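Local coordinates for ORF10 (Moritella marina, PDB 6RIW), which forms the ketosynthase-chain length factor didomain of a polyunsaturated fatty acid synthase, probably contributing to the condensation steps that extend carrier-protein-bound acyl chains, at residues Ala687-Ala692 with Ala747-Pro752; Ile472-His477 with Gln760-Ile765. All coordinates share one frame; numbering follows the deposited sequence.

Contact 1 (Ala687-Ala692 with Ala747-Pro752)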
ATOM      1  N   ALA A 687       7.121  19.648   8.697  1.00 15.01           N
ATOM      2  CA  ALA A 687       5.707  19.365   8.945  1.00 12.42           C
ATOM      3  C   ALA A 687       5.385  18.038   8.288  1.00 14.70           C
ATOM      4  O   ALA A 687       6.126  17.565   7.420  1.00 15.45           O
ATOM      5  CB  ALA A 687       4.770  20.448   8.394  1.00 13.72           C
ATOM      6  N   VAL A 688       4.262  17.447   8.697  1.00 14.44           N
ATOM      7  CA  VAL A 688       3.787  16.201   8.101  1.00 13.62           C
ATOM      8  C   VAL A 688       2.312  16.361   7.784  1.00 13.48           C
ATOM      9  O   VAL A 688       1.528  16.775   8.649  1.00 13.86           O
ATOM     10  CB  VAL A 688       4.009  14.991   9.029  1.00 14.70           C
ATOM     11  CG1 VAL A 688       3.376  13.724   8.428  1.00 12.41           C
ATOM     12  CG2 VAL A 688       5.497  14.778   9.320  1.00 12.91           C
ATOM     13  N   ILE A 689       1.948  16.101   6.533  1.00  9.91           N
ATOM     14  CA  ILE A 689       0.546  16.011   6.143  1.00 11.77           C
ATOM     15  C   ILE A 689       0.148  14.563   6.341  1.00 12.20           C
ATOM     16  O   ILE A 689       0.799  13.663   5.795  1.00 12.24           O
ATOM     17  CB  ILE A 689       0.342  16.425   4.678  1.00 13.21           C
ATOM     18  CG1 ILE A 689       0.811  17.861   4.450  1.00 14.89           C
ATOM     19  CG2 ILE A 689      -1.112  16.248   4.284  1.00 12.36           C
ATOM     20  CD1 ILE A 689       0.568  18.368   3.039  1.00 13.15           C
ATOM     21  N   ILE A 690      -0.902  14.320   7.122  1.00 12.25           N
ATOM     22  CA  ILE A 690      -1.468  12.972   7.213  1.00 10.35           C
ATOM     23  C   ILE A 690      -2.827  13.015   6.537  1.00 11.23           C
ATOM     24  O   ILE A 690      -3.746  13.668   7.034  1.00 10.59           O
ATOM     25  CB  ILE A 690      -1.598  12.471   8.652  1.00 10.91           C
ATOM     26  CG1 ILE A 690      -0.231  12.532   9.352  1.00 10.17           C
ATOM     27  CG2 ILE A 690      -2.158  11.019   8.617  1.00 12.62           C
ATOM     28  CD1 ILE A 690      -0.273  12.092  10.816  1.00 11.82           C
ATOM     29  N   ALA A 691      -2.949  12.355   5.392  1.00  9.65           N
ATOM     30  CA  ALA A 691      -4.226  12.284   4.697  1.00 10.06           C
ATOM     31  C   ALA A 691      -4.754  10.859   4.789  1.00  9.76           C
ATOM     32  O   ALA A 691      -4.022   9.902   5.089  1.00 13.57           O
ATOM     33  CB  ALA A 691      -4.093  12.725   3.230  1.00 13.32           C
ATOM     34  N   ALA A 692      -6.046  10.717   4.576  1.00  9.65           N
ATOM     35  CA  ALA A 692      -6.647   9.398   4.693  1.00  8.93           C
ATOM     36  C   ALA A 692      -7.785   9.337   3.701  1.00 12.74           C
ATOM     37  O   ALA A 692      -8.506  10.317   3.543  1.00 10.56           O
ATOM     38  CB  ALA A 692      -7.181   9.139   6.103  1.00 11.10           C
ATOM     39  N   ALA A 747      -7.832  15.091   5.936  1.00 12.57           N
ATOM     40  CA  ALA A 747      -6.404  15.307   6.096  1.00  9.64           C
ATOM     41  C   ALA A 747      -6.160  16.279   7.234  1.00 12.61           C
ATOM     42  O   ALA A 747      -7.023  17.110   7.561  1.00 12.40           O
ATOM     43  CB  ALA A 747      -5.744  15.838   4.800  1.00 12.20           C
ATOM     44  N   ILE A 748      -4.989  16.130   7.870  1.00 10.62           N
ATOM     45  CA  ILE A 748      -4.534  17.044   8.911  1.00 10.13           C
ATOM     46  C   ILE A 748      -3.071  17.366   8.648  1.00 12.59           C
ATOM     47  O   ILE A 748      -2.350  16.620   7.984  1.00 11.45           O
ATOM     48  CB  ILE A 748      -4.698  16.472  10.343  1.00  9.65           C
ATOM     49  CG1 ILE A 748      -3.867  15.207  10.550  1.00 11.55           C
ATOM     50  CG2 ILE A 748      -6.171  16.275  10.688  1.00 10.80           C
ATOM     51  CD1 ILE A 748      -3.911  14.691  12.027  1.00 14.09           C
ATOM     52  N   VAL A 749      -2.645  18.512   9.164  1.00 11.78           N
ATOM     53  CA  VAL A 749      -1.248  18.919   9.159  1.00 10.14           C
ATOM     54  C   VAL A 749      -0.805  18.951  10.607  1.00 13.19           C
ATOM     55  O   VAL A 749      -1.492  19.541  11.446  1.00 12.14           O
ATOM     56  CB  VAL A 749      -1.051  20.300   8.508  1.00 12.95           C
ATOM     57  CG1 VAL A 749       0.408  20.735   8.649  1.00 14.26           C
ATOM     58  CG2 VAL A 749      -1.511  20.311   7.045  1.00 14.18           C
ATOM     59  N   VAL A 750       0.324  18.309  10.904  1.00  9.68           N
ATOM     60  CA  VAL A 750       0.857  18.283  12.255  1.00 10.67           C
ATOM     61  C   VAL A 750       2.284  18.830  12.247  1.00 12.30           C
ATOM     62  O   VAL A 750       3.049  18.652  11.294  1.00 14.08           O
ATOM     63  CB  VAL A 750       0.805  16.873  12.896  1.00 10.55           C
ATOM     64  CG1 VAL A 750      -0.648  16.424  13.111  1.00 11.44           C
ATOM     65  CG2 VAL A 750       1.603  15.827  12.063  1.00 13.04           C
ATOM     66  N   LYS A 751       2.636  19.502  13.336  1.00 13.79           N
ATOM     67  CA  LYS A 751       3.992  19.949  13.624  1.00 13.85           C
ATOM     68  C   LYS A 751       4.261  19.680  15.093  1.00 13.95           C
ATOM     69  O   LYS A 751       3.315  19.575  15.886  1.00 13.64           O
ATOM     70  CB  LYS A 751       4.160  21.451  13.348  1.00 16.05           C
ATOM     71  CG  LYS A 751       4.383  21.842  11.881  1.00 17.72           C
ATOM     72  CD  LYS A 751       4.688  23.355  11.841  1.00 21.86           C
ATOM     73  CE  LYS A 751       5.107  23.869  10.487  1.00 25.91           C
ATOM     74  NZ  LYS A 751       5.356  25.348  10.587  1.00 24.07           N
ATOM     75  N   PRO A 752       5.529  19.582  15.502  1.00 13.80           N
ATOM     76  CA  PRO A 752       5.829  19.487  16.938  1.00 17.67           C
ATOM     77  C   PRO A 752       5.254  20.690  17.675  1.00 14.84           C
ATOM     78  O   PRO A 752       5.242  21.806  17.150  1.00 15.02           O
ATOM     79  CB  PRO A 752       7.363  19.473  16.994  1.00 19.87           C
ATOM     80  CG  PRO A 752       7.805  19.094  15.628  1.00 18.83           C
ATOM     81  CD  PRO A 752       6.757  19.645  14.690  1.00 16.54           C
TER

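Contact 2 (Ile472-His477 with Gln760-Ile765)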
ATOM      1  N   ILE A 472      -2.587  21.749  13.112  1.00 12.34           N
ATOM      2  CA  ILE A 472      -2.661  23.145  12.683  1.00 14.33           C
ATOM      3  C   ILE A 472      -3.406  23.327  11.371  1.00 14.72           C
ATOM      4  O   ILE A 472      -3.615  24.472  10.941  1.00 12.63           O
ATOM      5  CB  ILE A 472      -1.255  23.773  12.579  1.00 13.38           C
ATOM      6  CG1 ILE A 472      -0.415  23.036  11.519  1.00 14.24           C
ATOM      7  CG2 ILE A 472      -0.549  23.664  13.905  1.00 13.95           C
ATOM      8  CD1 ILE A 472       0.938  23.680  11.265  1.00 16.99           C
ATOM      9  N   GLY A 473      -3.843  22.260  10.719  1.00 13.49           N
ATOM     10  CA  GLY A 473      -4.572  22.427   9.488  1.00 13.17           C
ATOM     11  C   GLY A 473      -5.405  21.177   9.305  1.00 13.98           C
ATOM     12  O   GLY A 473      -4.919  20.102   9.668  1.00 12.60           O
ATOM     13  N   MET A 474      -6.650  21.306   8.836  1.00 14.15           N
ATOM     14  CA  MET A 474      -7.545  20.160   8.659  1.00 12.52           C
ATOM     15  C   MET A 474      -8.490  20.416   7.490  1.00 14.53           C
ATOM     16  O   MET A 474      -8.876  21.562   7.217  1.00 16.27           O
ATOM     17  CB  MET A 474      -8.397  19.861   9.910  1.00 13.16           C
ATOM     18  CG  MET A 474      -7.641  19.707  11.232  1.00 12.17           C
ATOM     19  SD  MET A 474      -8.580  18.915  12.553  1.00 15.45           S
ATOM     20  CE  MET A 474      -9.900  20.078  12.832  1.00 16.03           C
ATOM     21  N   ASP A 475      -8.897  19.327   6.826  1.00 11.34           N
ATOM     22  CA  ASP A 475     -10.052  19.364   5.928  1.00 14.12           C
ATOM     23  C   ASP A 475     -10.686  17.977   5.891  1.00 14.07           C
ATOM     24  O   ASP A 475     -10.039  16.972   6.187  1.00 13.96           O
ATOM     25  CB  ASP A 475      -9.690  19.833   4.517  1.00 14.81           C
ATOM     26  CG  ASP A 475     -10.943  20.117   3.647  1.00 20.00           C
ATOM     27  OD1 ASP A 475     -11.980  20.600   4.174  1.00 16.46           O
ATOM     28  OD2 ASP A 475     -10.896  19.840   2.430  1.00 20.81           O
ATOM     29  N   SER A 476     -11.965  17.933   5.522  1.00 13.36           N
ATOM     30  CA  SER A 476     -12.711  16.684   5.575  1.00 11.28           C
ATOM     31  C   SER A 476     -13.771  16.658   4.486  1.00 15.76           C
ATOM     32  O   SER A 476     -14.411  17.672   4.200  1.00 16.03           O
ATOM     33  CB  SER A 476     -13.370  16.513   6.943  1.00 15.50           C
ATOM     34  OG  SER A 476     -14.298  17.568   7.169  1.00 16.10           O
ATOM     35  N   HIS A 477     -13.996  15.478   3.930  1.00 13.49           N
ATOM     36  CA  HIS A 477     -15.075  15.254   2.964  1.00 13.94           C
ATOM     37  C   HIS A 477     -15.669  13.878   3.276  1.00 12.96           C
ATOM     38  O   HIS A 477     -15.150  12.852   2.822  1.00 14.07           O
ATOM     39  CB  HIS A 477     -14.529  15.355   1.550  1.00 15.93           C
ATOM     40  CG  HIS A 477     -15.586  15.317   0.494  1.00 16.82           C
ATOM     41  ND1 HIS A 477     -15.366  15.782  -0.784  1.00 21.24           N
ATOM     42  CD2 HIS A 477     -16.860  14.867   0.518  1.00 18.41           C
ATOM     43  CE1 HIS A 477     -16.462  15.617  -1.502  1.00 21.08           C
ATOM     44  NE2 HIS A 477     -17.386  15.064  -0.739  1.00 17.31           N
ATOM     45  N   GLN A 760      -2.565  28.937  15.575  1.00 16.62           N
ATOM     46  CA  GLN A 760      -2.629  27.886  14.566  1.00 19.13           C
ATOM     47  C   GLN A 760      -3.332  26.624  15.041  1.00 17.98           C
ATOM     48  O   GLN A 760      -3.718  25.808  14.203  1.00 17.13           O
ATOM     49  CB  GLN A 760      -1.221  27.457  14.154  1.00 17.22           C
ATOM     50  CG  GLN A 760      -0.369  28.541  13.544  1.00 20.08           C
ATOM     51  CD  GLN A 760       0.877  27.942  12.970  1.00 20.77           C
ATOM     52  OE1 GLN A 760       1.867  27.733  13.683  1.00 19.99           O
ATOM     53  NE2 GLN A 760       0.826  27.604  11.682  1.00 21.55           N
ATOM     54  N   VAL A 761      -3.433  26.403  16.347  1.00 15.46           N
ATOM     55  CA  VAL A 761      -3.608  25.062  16.887  1.00 15.34           C
ATOM     56  C   VAL A 761      -5.091  24.761  17.086  1.00 16.99           C
ATOM     57  O   VAL A 761      -5.789  25.482  17.805  1.00 13.84           O
ATOM     58  CB  VAL A 761      -2.838  24.897  18.202  1.00 19.67           C
ATOM     59  CG1 VAL A 761      -3.066  23.509  18.766  1.00 16.57           C
ATOM     60  CG2 VAL A 761      -1.356  25.151  17.948  1.00 19.85           C
ATOM     61  N   TYR A 762      -5.573  23.698  16.434  1.00 15.18           N
ATOM     62  CA  TYR A 762      -6.892  23.176  16.773  1.00 16.20           C
ATOM     63  C   TYR A 762      -6.852  22.481  18.121  1.00 17.27           C
ATOM     64  O   TYR A 762      -7.596  22.836  19.042  1.00 14.49           O
ATOM     65  CB  TYR A 762      -7.385  22.203  15.697  1.00 14.20           C
ATOM     66  CG  TYR A 762      -7.843  22.824  14.391  1.00 14.28           C
ATOM     67  CD1 TYR A 762      -9.145  23.277  14.239  1.00 15.09           C
ATOM     68  CD2 TYR A 762      -6.973  22.927  13.305  1.00 15.43           C
ATOM     69  CE1 TYR A 762      -9.587  23.819  13.036  1.00 17.28           C
ATOM     70  CE2 TYR A 762      -7.397  23.460  12.093  1.00 16.87           C
ATOM     71  CZ  TYR A 762      -8.715  23.902  11.968  1.00 16.05           C
ATOM     72  OH  TYR A 762      -9.119  24.445  10.783  1.00 16.47           O
ATOM     73  N   ALA A 763      -5.977  21.479  18.247  1.00 13.67           N
ATOM     74  CA  ALA A 763      -5.827  20.640  19.425  1.00 14.89           C
ATOM     75  C   ALA A 763      -4.455  19.994  19.318  1.00 11.92           C
ATOM     76  O   ALA A 763      -3.825  20.029  18.260  1.00 14.67           O
ATOM     77  CB  ALA A 763      -6.937  19.567  19.496  1.00 15.64           C
ATOM     78  N   ARG A 764      -3.976  19.442  20.425  1.00 13.24           N
ATOM     79  CA  ARG A 764      -2.718  18.716  20.439  1.00 14.39           C
ATOM     80  C   ARG A 764      -2.989  17.227  20.555  1.00 16.24           C
ATOM     81  O   ARG A 764      -3.883  16.814  21.296  1.00 16.89           O
ATOM     82  CB  ARG A 764      -1.837  19.163  21.604  1.00 17.68           C
ATOM     83  CG  ARG A 764      -1.025  20.370  21.241  1.00 18.25           C
ATOM     84  CD  ARG A 764      -0.173  20.875  22.392  1.00 25.53           C
ATOM     85  NE  ARG A 764       0.319  22.168  21.942  1.00 32.70           N
ATOM     86  CZ  ARG A 764      -0.318  23.313  22.151  1.00 29.01           C
ATOM     87  NH1 ARG A 764       0.189  24.438  21.671  1.00 36.73           N
ATOM     88  NH2 ARG A 764      -1.433  23.327  22.875  1.00 28.48           N
ATOM     89  N   ILE A 765      -2.197  16.419  19.853  1.00 14.65           N
ATOM     90  CA  ILE A 765      -2.148  14.982  20.114  1.00 16.76           C
ATOM     91  C   ILE A 765      -1.068  14.760  21.172  1.00 13.86           C
ATOM     92  O   ILE A 765       0.132  14.833  20.893  1.00 16.00           O
ATOM     93  CB  ILE A 765      -1.875  14.163  18.850  1.00 14.89           C
ATOM     94  CG1 ILE A 765      -2.875  14.530  17.754  1.00 15.42           C
ATOM     95  CG2 ILE A 765      -1.992  12.682  19.195  1.00 13.49           C
ATOM     96  CD1 ILE A 765      -2.650  13.797  16.389  1.00 17.17           C
TER
HETATM   97  O   HOH W   1      -2.336  27.443  10.707  1.00 26.92           O

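Contact 1 (Ala687-Ala692 with Ala747-Pro752)
Val688 and Val750, and two residues further on Ile690 and Ile748, are hydrogen-bonded pairs of two antiparallel strands whose axes approach to 4.7 Å with 163° between their directions. Each pair closes with two N-H...O=C bonds, from Val688 N to Val750 O at 3.1 Å at one end to Ile748 N to Ile690 O at 2.9 Å at the other. Ile689 with Val749 and Ala691 with Ala747 are the non-hydrogen-bonded pairs, and here CA-H groups supplement the bonding: Ala747 CA comes to 3.3 Å from Ile690 O.

The side chains sort onto two faces. On one, chi1 -66° puts Val750 CG1 anti to the carbonyl carbon and leaves CG2 between the backbone N and the carbonyl carbon, over the opposing strand and 4.0 Å from Val688 CB. Ile748 has its CG1 in that same position (chi1 62°), reaching Ile690 CB at 4.0 Å. Phe680 and Cys672 of helix 668-682 and Met843 and Ile847 of helix 841-854 pack on this face. On the other, Ala691 and Ala747 meet methyl to methyl, their CB atoms 3.9 Å apart, under helix 552-567. At the end of the pairing the aliphatic stem of Lys751 runs alongside Ala687, CG lying 3.8 Å from its CB.

Apart from that lysine, the touching side chains are all aliphatic. The four backbone bonds set the register and satisfy the buried N-H and C=O groups they join, while the side chains add nonpolar packing on both faces, between helical layers, as in the thiolase fold of this second KS3-type domain, presumably the chain length factor.

Contact 2 (Ile472-His477 with Gln760-Ile765)
Met474 folds back at its last torsion (chi3 -64°), and this bend carries CE over one face of the Tyr762 ring in a Met-aromatic contact within the thiolase-like fold. Met474 CE sits 3.7 Å from the centroid of the Tyr762 ring and only 15° off the normal, a CH-pi approach displaced toward CD1. The sulfur lies over the face as well, Met474 SD being 4.5 Å from the centroid of the Tyr762 ring, and Met474 CG reaches the CD2-CE2 side of the ring, so the thioether spans the aromatic surface.

Gly473 comes to the rim instead: its CA is 4.0 Å from Tyr762 CE2, near the ring plane. Asp567 OD2 is hydrogen-bonded to both Tyr762 OH and Met474 N, which holds the phenol end of the ring close to the strand it packs against. The ring of His889 stacks on Tyr762, and this stack and the Met474 packing probably set how the ring is turned; Leu851 of helix 841-854 touches Met474.

Further back along the strand, Ile472 and Gln760 run side by side, pointing the same way. With CG1 of Ile472 held between its backbone N and carbonyl carbon (chi1 62°), CG2 is left to lie against Gln760 CB at 3.9 Å. No direct hydrogen bond joins the two segments; the backbones of Tyr762 and Ile471 are hydrogen-bonded just beyond 472-477. A water loosely spans the gap, near Ile472 O and, by a weak bond, Gln760 NE2; the amide oxygen OE1 is taken by Thr757 N. Gln760 O has two partners, His889 ND1 through a hydrogen bond and Ile472 CA through a CA-H...O contact of 3.2 Å.

How the contacts relate
The two contacts lie about 8 Å apart, centre to centre, in the second KS3-type domain, presumably the chain length factor. Along the chain 472-477 comes first, then 687-692, 747-752 and 760-765, so contact 1 is nested inside the loop closed by contact 2. In space the strands stand in the order 687-694, 741-752, 469-478 and 763-772, and strand 741-752 joins the contacts: Val749 N to Gly473 O, 2.8 Å, is a probable hydrogen bond. Helix 841-854 touches both, packing on Ile690 and Ile748 of contact 1 and on Met474 of contact 2. Chain regions nearly 300 residues apart are thus built into one continuous sheet region, away from the magnesium site.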